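Putative isomerase (Streptomyces coelicolor A3, PDB 2OQH) probably acts as an isomerase or sugar-acid dehydratase of the enolase superfamily, possibly converting D-glucarate to 5-dehydro-4-deoxy-D-glucarate. Local coordinates at residues 30-38 / 298-306. Numbering follows the deposited sequence.
Sequences GETRTVVRV and SGGELGIAT
R33 leaves its strand with CG beside the backbone N (chi1 -52°) and bends again at chi2 and chi3, which curls its guanidinium against the turn G299-E301; E31, two residues back, reaches the same turn with CG anti to its N (chi1 179°) and an extended chain, which sets OE2 of E31 2.6 Å from G300 O. The contact joins the two domains of an enolase-superfamily fold: strand 31-40, the middle strand of the three-stranded N-terminal sheet, faces the loop that follows barrel strand 293-296 and the first turn of helix 303-315. G299 O lies at the edge of the R33 guanidinium, in its plane, and takes a weak, bent hydrogen bond from NH1 (3.0 Å, 120°). Over one face, offset toward the rim, sit G300 O and CA of E301. NH2 of R33 donates to a water that in turn donates to OE2 of E301, bridging two opposite charges whose atoms NH2 and OE2 stand 4.3 Å apart. The strongest partner of R33 is E49 on the neighbouring strand 45-51, salt-bridged to NE; the same carboxylate accepts from L302 N and A305 N, tying the start of the helix to the sheet. A methionine in place of R33 would probably leave E49 without its ion-pair mate and the water without its guanidinium donor. CD1 of L302 packs on CG of R33, and CD2 of L302 comes 3.5 Å from OE2 of E31. G300 has no side chain, and at its backbone angles a CB would be jammed against the preceding carbonyl O and would also collide with OE1 of E31. Farther along the strand, V35 CG1 meets I304 CD1. Inside the loop, the E301 carboxylate receives G299 N on the syn side of OE2, at 2.8 Å, and S298 OG on the syn side of OE1.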
# COMPACT_ATOMS: atom_id res chain seq x y z
N GLY A 30 9.00 4.57 -15.41
CA GLY A 30 9.74 3.53 -14.72
C GLY A 30 9.66 3.68 -13.21
O GLY A 30 9.22 4.72 -12.70
N GLU A 31 10.09 2.65 -12.49
CA GLU A 31 10.05 2.68 -11.03
C GLU A 31 11.30 2.07 -10.38
O GLU A 31 11.90 1.13 -10.90
CB GLU A 31 8.80 1.95 -10.56
CG GLU A 31 8.64 1.87 -9.07
CD GLU A 31 7.35 1.20 -8.68
OE1 GLU A 31 6.31 1.89 -8.56
OE2 GLU A 31 7.37 -0.04 -8.52
N THR A 32 11.68 2.62 -9.23
CA THR A 32 12.85 2.13 -8.52
C THR A 32 12.44 1.46 -7.20
O THR A 32 11.61 2.00 -6.47
CB THR A 32 13.84 3.29 -8.24
OG1 THR A 32 14.34 3.80 -9.48
CG2 THR A 32 15.00 2.81 -7.40
N ARG A 33 13.01 0.29 -6.92
CA ARG A 33 12.71 -0.46 -5.71
C ARG A 33 13.97 -1.09 -5.12
O ARG A 33 14.92 -1.40 -5.84
CB ARG A 33 11.70 -1.57 -6.01
CG ARG A 33 10.43 -1.11 -6.72
CD ARG A 33 9.52 -0.32 -5.80
NE ARG A 33 8.98 -1.14 -4.72
CZ ARG A 33 8.03 -0.75 -3.89
NH1 ARG A 33 7.50 0.47 -4.01
NH2 ARG A 33 7.59 -1.56 -2.93
N THR A 34 13.97 -1.30 -3.81
CA THR A 34 15.09 -1.93 -3.12
C THR A 34 14.69 -3.36 -2.79
O THR A 34 13.63 -3.60 -2.21
CB THR A 34 15.43 -1.19 -1.80
OG1 THR A 34 16.02 0.08 -2.10
CG2 THR A 34 16.41 -2.01 -0.96
N VAL A 35 15.53 -4.32 -3.16
CA VAL A 35 15.25 -5.73 -2.89
C VAL A 35 16.27 -6.28 -1.90
O VAL A 35 17.46 -5.98 -1.99
CB VAL A 35 15.31 -6.58 -4.17
CG1 VAL A 35 14.91 -8.01 -3.86
CG2 VAL A 35 14.39 -5.99 -5.23
N VAL A 36 15.80 -7.08 -0.96
CA VAL A 36 16.67 -7.65 0.06
C VAL A 36 16.55 -9.17 0.12
O VAL A 36 15.47 -9.71 -0.10
CB VAL A 36 16.31 -7.08 1.46
CG1 VAL A 36 17.16 -7.74 2.54
CG2 VAL A 36 16.49 -5.57 1.46
N ARG A 37 17.67 -9.85 0.37
CA ARG A 37 17.67 -11.30 0.49
C ARG A 37 18.30 -11.69 1.82
O ARG A 37 19.42 -11.26 2.13
CB ARG A 37 18.47 -11.98 -0.64
CG ARG A 37 18.56 -13.52 -0.46
CD ARG A 37 19.44 -14.20 -1.53
NE ARG A 37 20.82 -13.74 -1.46
CZ ARG A 37 21.71 -13.82 -2.45
NH1 ARG A 37 21.37 -14.37 -3.61
NH2 ARG A 37 22.93 -13.34 -2.28
N VAL A 38 17.59 -12.49 2.60
CA VAL A 38 18.12 -12.93 3.87
C VAL A 38 18.51 -14.40 3.74
O VAL A 38 17.66 -15.25 3.47
CB VAL A 38 17.09 -12.75 5.01
CG1 VAL A 38 17.61 -13.39 6.29
CG2 VAL A 38 16.82 -11.27 5.22
N SER A 298 -1.06 1.79 -1.45
CA SER A 298 0.01 1.28 -2.31
C SER A 298 1.05 2.35 -2.64
O SER A 298 0.71 3.45 -3.07
CB SER A 298 -0.57 0.73 -3.62
OG SER A 298 0.49 0.45 -4.52
N GLY A 299 2.31 2.00 -2.44
CA GLY A 299 3.39 2.92 -2.73
C GLY A 299 4.24 2.42 -3.88
O GLY A 299 5.46 2.60 -3.88
N GLY A 300 3.60 1.77 -4.85
CA GLY A 300 4.31 1.24 -6.01
C GLY A 300 4.84 -0.19 -5.88
O GLY A 300 5.77 -0.58 -6.59
N GLU A 301 4.26 -0.97 -4.98
CA GLU A 301 4.71 -2.34 -4.78
C GLU A 301 4.68 -3.17 -6.06
O GLU A 301 3.75 -3.06 -6.86
CB GLU A 301 3.84 -3.07 -3.76
CG GLU A 301 3.89 -2.51 -2.36
CD GLU A 301 3.19 -1.18 -2.25
OE1 GLU A 301 2.08 -1.06 -2.81
OE2 GLU A 301 3.75 -0.27 -1.61
N LEU A 302 5.70 -4.01 -6.24
CA LEU A 302 5.75 -4.90 -7.40
C LEU A 302 5.37 -6.29 -6.87
O LEU A 302 4.70 -6.40 -5.84
CB LEU A 302 7.15 -4.91 -8.03
CG LEU A 302 7.58 -3.58 -8.67
CD1 LEU A 302 9.02 -3.70 -9.16
CD2 LEU A 302 6.65 -3.19 -9.82
N GLY A 303 5.79 -7.34 -7.56
CA GLY A 303 5.44 -8.70 -7.15
C GLY A 303 5.72 -9.17 -5.74
O GLY A 303 4.83 -9.68 -5.06
N ILE A 304 6.96 -9.04 -5.29
CA ILE A 304 7.30 -9.48 -3.94
C ILE A 304 6.51 -8.70 -2.89
O ILE A 304 5.86 -9.30 -2.02
CB ILE A 304 8.81 -9.34 -3.68
CG1 ILE A 304 9.60 -10.19 -4.69
CG2 ILE A 304 9.15 -9.78 -2.25
CD1 ILE A 304 11.11 -10.02 -4.60
N ALA A 305 6.54 -7.38 -2.98
CA ALA A 305 5.83 -6.52 -2.03
C ALA A 305 4.33 -6.81 -2.04
O ALA A 305 3.71 -6.95 -0.98
CB ALA A 305 6.10 -5.06 -2.35
N THR A 306 3.75 -6.88 -3.24
CA THR A 306 2.33 -7.16 -3.37
C THR A 306 1.99 -8.51 -2.74
O THR A 306 0.93 -8.67 -2.13
CB THR A 306 1.89 -7.17 -4.85
OG1 THR A 306 2.08 -5.88 -5.42
CG2 THR A 306 0.42 -7.56 -4.96
O HOH W 1 6.13 0.19 -0.97